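Local coordinates for protein 2-CYS peroxiredoxin (Plasmodium yoelii, PDB 2H01) that probably reduces hydrogen peroxide and organic hydroperoxides to water and alcohols as a thiol-specific, thioredoxin-dependent peroxidase, at residues E117-K129 with L136-I150. Sequence-based numbering, arbitrary orientation.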
ATOM      1  N   GLU A 117       9.259  18.075  -0.681  1.00 36.90           N
ATOM      2  CA  GLU A 117      10.496  17.350  -0.922  1.00 37.20           C
ATOM      3  C   GLU A 117      11.088  16.710   0.325  1.00 36.83           C
ATOM      4  O   GLU A 117      12.301  16.592   0.449  1.00 36.65           O
ATOM      5  CB  GLU A 117      11.523  18.289  -1.550  1.00 39.60           C
ATOM      6  CG  GLU A 117      11.080  18.878  -2.879  1.00 42.90           C
ATOM      7  CD  GLU A 117      10.896  17.823  -3.952  1.00 43.94           C
ATOM      8  OE1 GLU A 117      11.909  17.228  -4.376  1.00 44.95           O
ATOM      9  OE2 GLU A 117       9.739  17.589  -4.365  1.00 44.16           O
ATOM     10  N   SER A 118      10.239  16.285   1.249  1.00 36.82           N
ATOM     11  CA  SER A 118      10.740  15.662   2.460  1.00 36.55           C
ATOM     12  C   SER A 118      10.191  14.268   2.703  1.00 35.12           C
ATOM     13  O   SER A 118      10.873  13.277   2.455  1.00 34.84           O
ATOM     14  CB  SER A 118      10.452  16.549   3.667  1.00 38.13           C
ATOM     15  OG  SER A 118      11.302  17.678   3.650  1.00 41.55           O
ATOM     16  N   VAL A 119       8.962  14.191   3.195  1.00 33.13           N
ATOM     17  CA  VAL A 119       8.358  12.897   3.475  1.00 30.93           C
ATOM     18  C   VAL A 119       7.070  12.673   2.695  1.00 29.54           C
ATOM     19  O   VAL A 119       6.495  13.600   2.126  1.00 29.74           O
ATOM     20  CB  VAL A 119       8.056  12.741   4.974  1.00 31.13           C
ATOM     21  CG1 VAL A 119       9.345  12.864   5.780  1.00 28.98           C
ATOM     22  CG2 VAL A 119       7.041  13.795   5.409  1.00 29.80           C
ATOM     23  N   ALA A 120       6.620  11.429   2.682  1.00 28.21           N
ATOM     24  CA  ALA A 120       5.405  11.084   1.977  1.00 27.23           C
ATOM     25  C   ALA A 120       4.187  11.324   2.853  1.00 27.15           C
ATOM     26  O   ALA A 120       4.247  11.171   4.072  1.00 27.98           O
ATOM     27  CB  ALA A 120       5.448   9.623   1.536  1.00 26.27           C
ATOM     28  N   LEU A 121       3.093  11.728   2.222  1.00 25.85           N
ATOM     29  CA  LEU A 121       1.836  11.948   2.918  1.00 24.68           C
ATOM     30  C   LEU A 121       1.166  10.578   3.020  1.00 24.14           C
ATOM     31  O   LEU A 121       1.413   9.693   2.188  1.00 23.67           O
ATOM     32  CB  LEU A 121       0.946  12.889   2.105  1.00 24.26           C
ATOM     33  CG  LEU A 121       1.462  14.322   1.925  1.00 24.51           C
ATOM     34  CD1 LEU A 121       0.808  14.941   0.717  1.00 22.24           C
ATOM     35  CD2 LEU A 121       1.178  15.150   3.189  1.00 24.10           C
ATOM     36  N   ARG A 122       0.330  10.399   4.036  1.00 25.05           N
ATOM     37  CA  ARG A 122      -0.392   9.141   4.223  1.00 25.00           C
ATOM     38  C   ARG A 122      -1.333   8.881   3.035  1.00 24.92           C
ATOM     39  O   ARG A 122      -2.108   9.756   2.653  1.00 23.31           O
ATOM     40  CB  ARG A 122      -1.193   9.191   5.522  1.00 24.73           C
ATOM     41  CG  ARG A 122      -0.348   9.049   6.794  1.00 25.99           C
ATOM     42  CD  ARG A 122      -1.214   9.197   8.032  1.00 27.62           C
ATOM     43  NE  ARG A 122      -0.489   8.896   9.266  1.00 31.32           N
ATOM     44  CZ  ARG A 122       0.459   9.668   9.798  1.00 33.07           C
ATOM     45  NH1 ARG A 122       0.809  10.806   9.212  1.00 34.47           N
ATOM     46  NH2 ARG A 122       1.067   9.297  10.917  1.00 32.25           N
ATOM     47  N   ALA A 123      -1.258   7.683   2.453  1.00 23.53           N
ATOM     48  CA  ALA A 123      -2.110   7.343   1.318  1.00 23.30           C
ATOM     49  C   ALA A 123      -2.265   5.836   1.086  1.00 22.80           C
ATOM     50  O   ALA A 123      -1.317   5.066   1.301  1.00 23.92           O
ATOM     51  CB  ALA A 123      -1.560   8.001   0.051  1.00 23.05           C
ATOM     52  N   PHE A 124      -3.460   5.420   0.660  1.00 21.24           N
ATOM     53  CA  PHE A 124      -3.711   4.010   0.351  1.00 21.28           C
ATOM     54  C   PHE A 124      -3.998   3.955  -1.144  1.00 21.26           C
ATOM     55  O   PHE A 124      -4.903   4.628  -1.634  1.00 24.68           O
ATOM     56  CB  PHE A 124      -4.917   3.443   1.122  1.00 21.58           C
ATOM     57  CG  PHE A 124      -4.724   3.384   2.619  1.00 21.87           C
ATOM     58  CD1 PHE A 124      -3.640   2.710   3.175  1.00 22.65           C
ATOM     59  CD2 PHE A 124      -5.619   4.029   3.473  1.00 20.77           C
ATOM     60  CE1 PHE A 124      -3.446   2.684   4.571  1.00 22.30           C
ATOM     61  CE2 PHE A 124      -5.433   4.011   4.862  1.00 19.73           C
ATOM     62  CZ  PHE A 124      -4.347   3.340   5.410  1.00 19.93           C
ATOM     63  N   VAL A 125      -3.215   3.167  -1.869  1.00 19.95           N
ATOM     64  CA  VAL A 125      -3.379   3.049  -3.311  1.00 19.11           C
ATOM     65  C   VAL A 125      -3.601   1.598  -3.709  1.00 19.48           C
ATOM     66  O   VAL A 125      -2.727   0.750  -3.527  1.00 19.42           O
ATOM     67  CB  VAL A 125      -2.135   3.584  -4.039  1.00 19.83           C
ATOM     68  CG1 VAL A 125      -2.383   3.633  -5.547  1.00 19.78           C
ATOM     69  CG2 VAL A 125      -1.791   4.972  -3.503  1.00 19.25           C
ATOM     70  N   LEU A 126      -4.778   1.311  -4.250  1.00 19.38           N
ATOM     71  CA  LEU A 126      -5.104  -0.050  -4.655  1.00 18.54           C
ATOM     72  C   LEU A 126      -4.883  -0.203  -6.156  1.00 17.35           C
ATOM     73  O   LEU A 126      -5.408   0.575  -6.954  1.00 17.03           O
ATOM     74  CB  LEU A 126      -6.557  -0.377  -4.279  1.00 17.96           C
ATOM     75  CG  LEU A 126      -7.162  -1.676  -4.815  1.00 18.61           C
ATOM     76  CD1 LEU A 126      -6.366  -2.883  -4.330  1.00 17.21           C
ATOM     77  CD2 LEU A 126      -8.619  -1.762  -4.386  1.00 17.92           C
ATOM     78  N   ILE A 127      -4.188  -1.130  -6.528  1.00 20.00           N
ATOM     79  CA  ILE A 127      -3.772  -1.434  -7.892  1.00 20.00           C
ATOM     80  C   ILE A 127      -4.217  -2.833  -8.306  1.00 20.00           C
ATOM     81  O   ILE A 127      -4.075  -3.789  -7.512  1.00 18.20           O
ATOM     82  CB  ILE A 127      -2.244  -1.302  -8.031  1.00 20.00           C
ATOM     83  CG1 ILE A 127      -1.763   0.016  -7.420  1.00 20.00           C
ATOM     84  CG2 ILE A 127      -1.833  -1.398  -9.492  1.00 20.00           C
ATOM     85  CD1 ILE A 127      -0.264   0.096  -7.241  1.00 20.00           C
ATOM     86  N   ASP A 128      -4.849  -3.073  -9.462  1.00 18.16           N
ATOM     87  CA  ASP A 128      -5.286  -4.419  -9.863  1.00 20.19           C
ATOM     88  C   ASP A 128      -4.138  -5.256 -10.422  1.00 22.17           C
ATOM     89  O   ASP A 128      -3.000  -4.792 -10.478  1.00 21.90           O
ATOM     90  CB  ASP A 128      -6.446  -4.370 -10.873  1.00 21.59           C
ATOM     91  CG  ASP A 128      -6.063  -3.717 -12.190  1.00 23.92           C
ATOM     92  OD1 ASP A 128      -4.873  -3.739 -12.577  1.00 25.11           O
ATOM     93  OD2 ASP A 128      -6.977  -3.191 -12.855  1.00 24.85           O
ATOM     94  N   LYS A 129      -4.463  -6.438 -10.914  1.00 23.18           N
ATOM     95  CA  LYS A 129      -3.479  -7.396 -11.371  1.00 23.34           C
ATOM     96  C   LYS A 129      -2.882  -7.025 -12.731  1.00 24.29           C
ATOM     97  O   LYS A 129      -1.941  -7.639 -13.205  1.00 24.72           O
ATOM     98  CB  LYS A 129      -4.099  -8.777 -11.409  1.00 23.64           C
ATOM     99  CG  LYS A 129      -4.871  -9.110 -10.173  1.00 23.51           C
ATOM    100  CD  LYS A 129      -4.798 -10.588  -9.870  1.00 24.11           C
ATOM    101  CE  LYS A 129      -5.604 -11.409 -10.855  1.00 23.83           C
ATOM    102  NZ  LYS A 129      -7.023 -11.032 -10.854  1.00 25.53           N
ATOM    103  N   LEU A 136      -7.459   5.896  -4.751  1.00 23.83           N
ATOM    104  CA  LEU A 136      -6.523   6.601  -3.921  1.00 23.39           C
ATOM    105  C   LEU A 136      -7.265   7.099  -2.697  1.00 23.09           C
ATOM    106  O   LEU A 136      -8.246   7.810  -2.792  1.00 23.63           O
ATOM    107  CB  LEU A 136      -5.924   7.762  -4.712  1.00 24.79           C
ATOM    108  CG  LEU A 136      -4.830   8.625  -4.126  1.00 26.62           C
ATOM    109  CD1 LEU A 136      -3.765   8.779  -5.147  1.00 27.82           C
ATOM    110  CD2 LEU A 136      -5.408   9.959  -3.789  1.00 27.92           C
ATOM    111  N   LEU A 137      -6.779   6.714  -1.537  1.00 21.58           N
ATOM    112  CA  LEU A 137      -7.393   7.182  -0.300  1.00 21.30           C
ATOM    113  C   LEU A 137      -6.392   8.067   0.447  1.00 22.02           C
ATOM    114  O   LEU A 137      -5.259   7.669   0.677  1.00 23.33           O
ATOM    115  CB  LEU A 137      -7.800   5.987   0.567  1.00 18.47           C
ATOM    116  CG  LEU A 137      -9.280   5.586   0.611  1.00 18.97           C
ATOM    117  CD1 LEU A 137      -9.889   5.534  -0.764  1.00 16.15           C
ATOM    118  CD2 LEU A 137      -9.393   4.222   1.292  1.00 18.72           C
ATOM    119  N   VAL A 138      -6.821   9.266   0.822  1.00 22.22           N
ATOM    120  CA  VAL A 138      -5.949  10.197   1.520  1.00 22.68           C
ATOM    121  C   VAL A 138      -6.600  10.886   2.707  1.00 22.89           C
ATOM    122  O   VAL A 138      -7.781  10.685   2.999  1.00 23.50           O
ATOM    123  CB  VAL A 138      -5.466  11.310   0.578  1.00 23.93           C
ATOM    124  CG1 VAL A 138      -4.366  10.786  -0.340  1.00 23.36           C
ATOM    125  CG2 VAL A 138      -6.652  11.834  -0.223  1.00 22.83           C
ATOM    126  N   ASN A 139      -5.799  11.710   3.378  1.00 21.81           N
ATOM    127  CA  ASN A 139      -6.246  12.481   4.532  1.00 22.50           C
ATOM    128  C   ASN A 139      -7.058  11.693   5.559  1.00 21.53           C
ATOM    129  O   ASN A 139      -6.608  10.646   6.034  1.00 21.86           O
ATOM    130  CB  ASN A 139      -7.004  13.716   4.042  1.00 23.08           C
ATOM    131  CG  ASN A 139      -6.088  14.686   3.320  1.00 26.31           C
ATOM    132  OD1 ASN A 139      -5.093  15.144   3.888  1.00 28.16           O
ATOM    133  ND2 ASN A 139      -6.400  14.988   2.060  1.00 26.58           N
ATOM    134  N   ASN A 140      -8.247  12.165   5.896  1.00 19.38           N
ATOM    135  CA  ASN A 140      -9.025  11.472   6.906  1.00 19.56           C
ATOM    136  C   ASN A 140      -9.554  10.096   6.535  1.00 19.97           C
ATOM    137  O   ASN A 140     -10.178   9.431   7.355  1.00 20.09           O
ATOM    138  CB  ASN A 140     -10.129  12.392   7.429  1.00 19.33           C
ATOM    139  CG  ASN A 140      -9.594  13.395   8.456  1.00 20.18           C
ATOM    140  OD1 ASN A 140     -10.114  14.504   8.607  1.00 22.00           O
ATOM    141  ND2 ASN A 140      -8.537  12.994   9.166  1.00 18.40           N
ATOM    142  N   LEU A 141      -9.294   9.662   5.307  1.00 18.75           N
ATOM    143  CA  LEU A 141      -9.699   8.330   4.886  1.00 19.38           C
ATOM    144  C   LEU A 141      -8.447   7.449   4.841  1.00 20.65           C
ATOM    145  O   LEU A 141      -8.533   6.239   4.624  1.00 21.35           O
ATOM    146  CB  LEU A 141     -10.387   8.362   3.515  1.00 18.42           C
ATOM    147  CG  LEU A 141     -11.887   8.708   3.519  1.00 17.87           C
ATOM    148  CD1 LEU A 141     -12.443   8.629   2.086  1.00 15.54           C
ATOM    149  CD2 LEU A 141     -12.642   7.737   4.435  1.00 18.20           C
ATOM    150  N   ALA A 142      -7.281   8.063   5.054  1.00 20.43           N
ATOM    151  CA  ALA A 142      -6.018   7.332   5.052  1.00 20.73           C
ATOM    152  C   ALA A 142      -5.548   7.083   6.480  1.00 21.87           C
ATOM    153  O   ALA A 142      -4.501   7.582   6.895  1.00 20.53           O
ATOM    154  CB  ALA A 142      -4.952   8.110   4.286  1.00 19.90           C
ATOM    155  N   LEU A 143      -6.322   6.299   7.224  1.00 22.76           N
ATOM    156  CA  LEU A 143      -5.992   5.993   8.611  1.00 24.43           C
ATOM    157  C   LEU A 143      -5.976   4.490   8.878  1.00 25.16           C
ATOM    158  O   LEU A 143      -6.579   3.714   8.136  1.00 24.15           O
ATOM    159  CB  LEU A 143      -7.013   6.662   9.536  1.00 24.95           C
ATOM    160  CG  LEU A 143      -7.133   8.187   9.435  1.00 26.61           C
ATOM    161  CD1 LEU A 143      -8.253   8.680  10.356  1.00 25.85           C
ATOM    162  CD2 LEU A 143      -5.800   8.833   9.823  1.00 25.36           C
ATOM    163  N   GLY A 144      -5.288   4.080   9.938  1.00 26.09           N
ATOM    164  CA  GLY A 144      -5.244   2.673  10.275  1.00 27.36           C
ATOM    165  C   GLY A 144      -6.657   2.151  10.471  1.00 28.61           C
ATOM    166  O   GLY A 144      -6.955   0.984  10.207  1.00 30.08           O
ATOM    167  N   ARG A 145      -7.533   3.036  10.915  1.00 28.85           N
ATOM    168  CA  ARG A 145      -8.950   2.791  11.124  1.00 28.73           C
ATOM    169  C   ARG A 145      -9.690   2.474   9.821  1.00 28.89           C
ATOM    170  O   ARG A 145     -10.849   2.091   9.813  1.00 29.79           O
ATOM    171  CB  ARG A 145      -9.548   4.065  11.689  1.00 29.11           C
ATOM    172  CG  ARG A 145     -10.336   3.893  12.906  1.00 32.07           C
ATOM    173  CD  ARG A 145     -11.458   4.849  12.996  1.00 31.90           C
ATOM    174  NE  ARG A 145     -11.575   5.376  14.333  1.00 31.96           N
ATOM    175  CZ  ARG A 145     -12.307   4.838  15.269  1.00 31.72           C
ATOM    176  NH1 ARG A 145     -13.005   3.747  15.026  1.00 31.46           N
ATOM    177  NH2 ARG A 145     -12.343   5.405  16.454  1.00 33.61           N
ATOM    178  N   SER A 146      -8.989   2.609   8.714  1.00 29.11           N
ATOM    179  CA  SER A 146      -9.599   2.499   7.418  1.00 29.34           C
ATOM    180  C   SER A 146      -9.555   1.082   6.842  1.00 29.58           C
ATOM    181  O   SER A 146     -10.092   0.838   5.777  1.00 29.34           O
ATOM    182  CB  SER A 146      -8.927   3.472   6.453  1.00 29.10           C
ATOM    183  OG  SER A 146      -9.549   4.726   6.468  1.00 29.69           O
ATOM    184  N   VAL A 147      -8.936   0.153   7.561  1.00 29.00           N
ATOM    185  CA  VAL A 147      -8.632  -1.149   7.002  1.00 28.21           C
ATOM    186  C   VAL A 147      -9.890  -1.840   6.489  1.00 28.94           C
ATOM    187  O   VAL A 147      -9.871  -2.512   5.478  1.00 29.49           O
ATOM    188  CB  VAL A 147      -7.921  -2.066   8.000  1.00 27.37           C
ATOM    189  CG1 VAL A 147      -7.987  -3.493   7.544  1.00 27.07           C
ATOM    190  CG2 VAL A 147      -6.498  -1.670   8.155  1.00 28.06           C
ATOM    191  N   ASP A 148     -10.987  -1.663   7.196  1.00 29.17           N
ATOM    192  CA  ASP A 148     -12.171  -2.366   6.828  1.00 30.98           C
ATOM    193  C   ASP A 148     -12.860  -1.803   5.588  1.00 31.47           C
ATOM    194  O   ASP A 148     -13.363  -2.569   4.779  1.00 31.93           O
ATOM    195  CB  ASP A 148     -13.101  -2.543   8.016  1.00 34.94           C
ATOM    196  CG  ASP A 148     -12.603  -3.599   8.992  1.00 39.63           C
ATOM    197  OD1 ASP A 148     -12.404  -3.272  10.174  1.00 42.39           O
ATOM    198  OD2 ASP A 148     -12.380  -4.785   8.673  1.00 40.91           O
ATOM    199  N   GLU A 149     -12.857  -0.481   5.423  1.00 30.08           N
ATOM    200  CA  GLU A 149     -13.206   0.134   4.143  1.00 28.43           C
ATOM    201  C   GLU A 149     -12.353  -0.351   2.976  1.00 26.56           C
ATOM    202  O   GLU A 149     -12.868  -0.603   1.897  1.00 24.70           O
ATOM    203  CB  GLU A 149     -13.153   1.657   4.202  1.00 29.70           C
ATOM    204  CG  GLU A 149     -13.878   2.277   5.365  1.00 32.61           C
ATOM    205  CD  GLU A 149     -15.312   1.818   5.475  1.00 34.79           C
ATOM    206  OE1 GLU A 149     -15.796   1.688   6.618  1.00 36.18           O
ATOM    207  OE2 GLU A 149     -15.947   1.595   4.433  1.00 35.70           O
ATOM    208  N   ILE A 150     -11.052  -0.461   3.212  1.00 20.00           N
ATOM    209  CA  ILE A 150     -10.131  -0.922   2.200  1.00 20.00           C
ATOM    210  C   ILE A 150     -10.492  -2.316   1.680  1.00 20.00           C
ATOM    211  O   ILE A 150     -10.628  -2.516   0.492  1.00 23.63           O
ATOM    212  CB  ILE A 150      -8.705  -0.880   2.708  1.00 20.00           C
ATOM    213  CG1 ILE A 150      -8.215   0.554   2.768  1.00 20.00           C
ATOM    214  CG2 ILE A 150      -7.786  -1.672   1.814  1.00 20.00           C
ATOM    215  CD1 ILE A 150      -6.970   0.733   3.582  1.00 20.00           C
TER
HETATM  216  O   HOH W   1      -2.989  12.085   3.618  1.00 39.72           O
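Phe124 and Leu137 form an antiparallel hydrogen-bonded pair between strands 123-127 and 136-138, whose axes run at 170° to each other: Phe124 N donates to Leu137 O at 2.9 Å and Leu137 N returns a bond to Phe124 O at 2.8 Å. Ala123 and Val138 put their methyls on the other face of the sheet, where Ala123 CB meets Val138 CG1 at 4.0 Å. Phe124 buries more surface here than any other residue. With CG lying beside the backbone N (chi1 -65°), its ring reaches past Leu137 to the chain that leaves the strand. Ile150 lays its CD1 over the centre of one ring face, a CH-pi contact 3.6 Å from the centroid of the Phe124 ring; this terminal methyl of isoleucine's longer branch is apolar and compact enough to sit on the flat ring. The two strands make a beta hairpin in the central sheet of the thioredoxin-like peroxiredoxin fold, and helix 147-163 returns to pack on the Phe124 face; Leu54 of helix 49-56 also touches the Phe124 side chain. Phe124 CE2 lies 3.4 Å from Ala142 CA, which approaches the ring obliquely; the small alanine lets the backbone come this close. Leu141 O sits in the ring plane at the edge and accepts a bond from Ser146 OG at 2.6 Å, a short polar side chain tying the turn to the start of the helix. Where the strands part, a water bridges Arg122 O and Asn139 N, donating to the first and accepting from the second. The extended aliphatic part of Arg122 passes Ala142, Arg122 CD 3.8 Å from Ala142 O, and carries its guanidinium to a weak, long ion pair with Glu50, near the predicted peroxidatic Cys47.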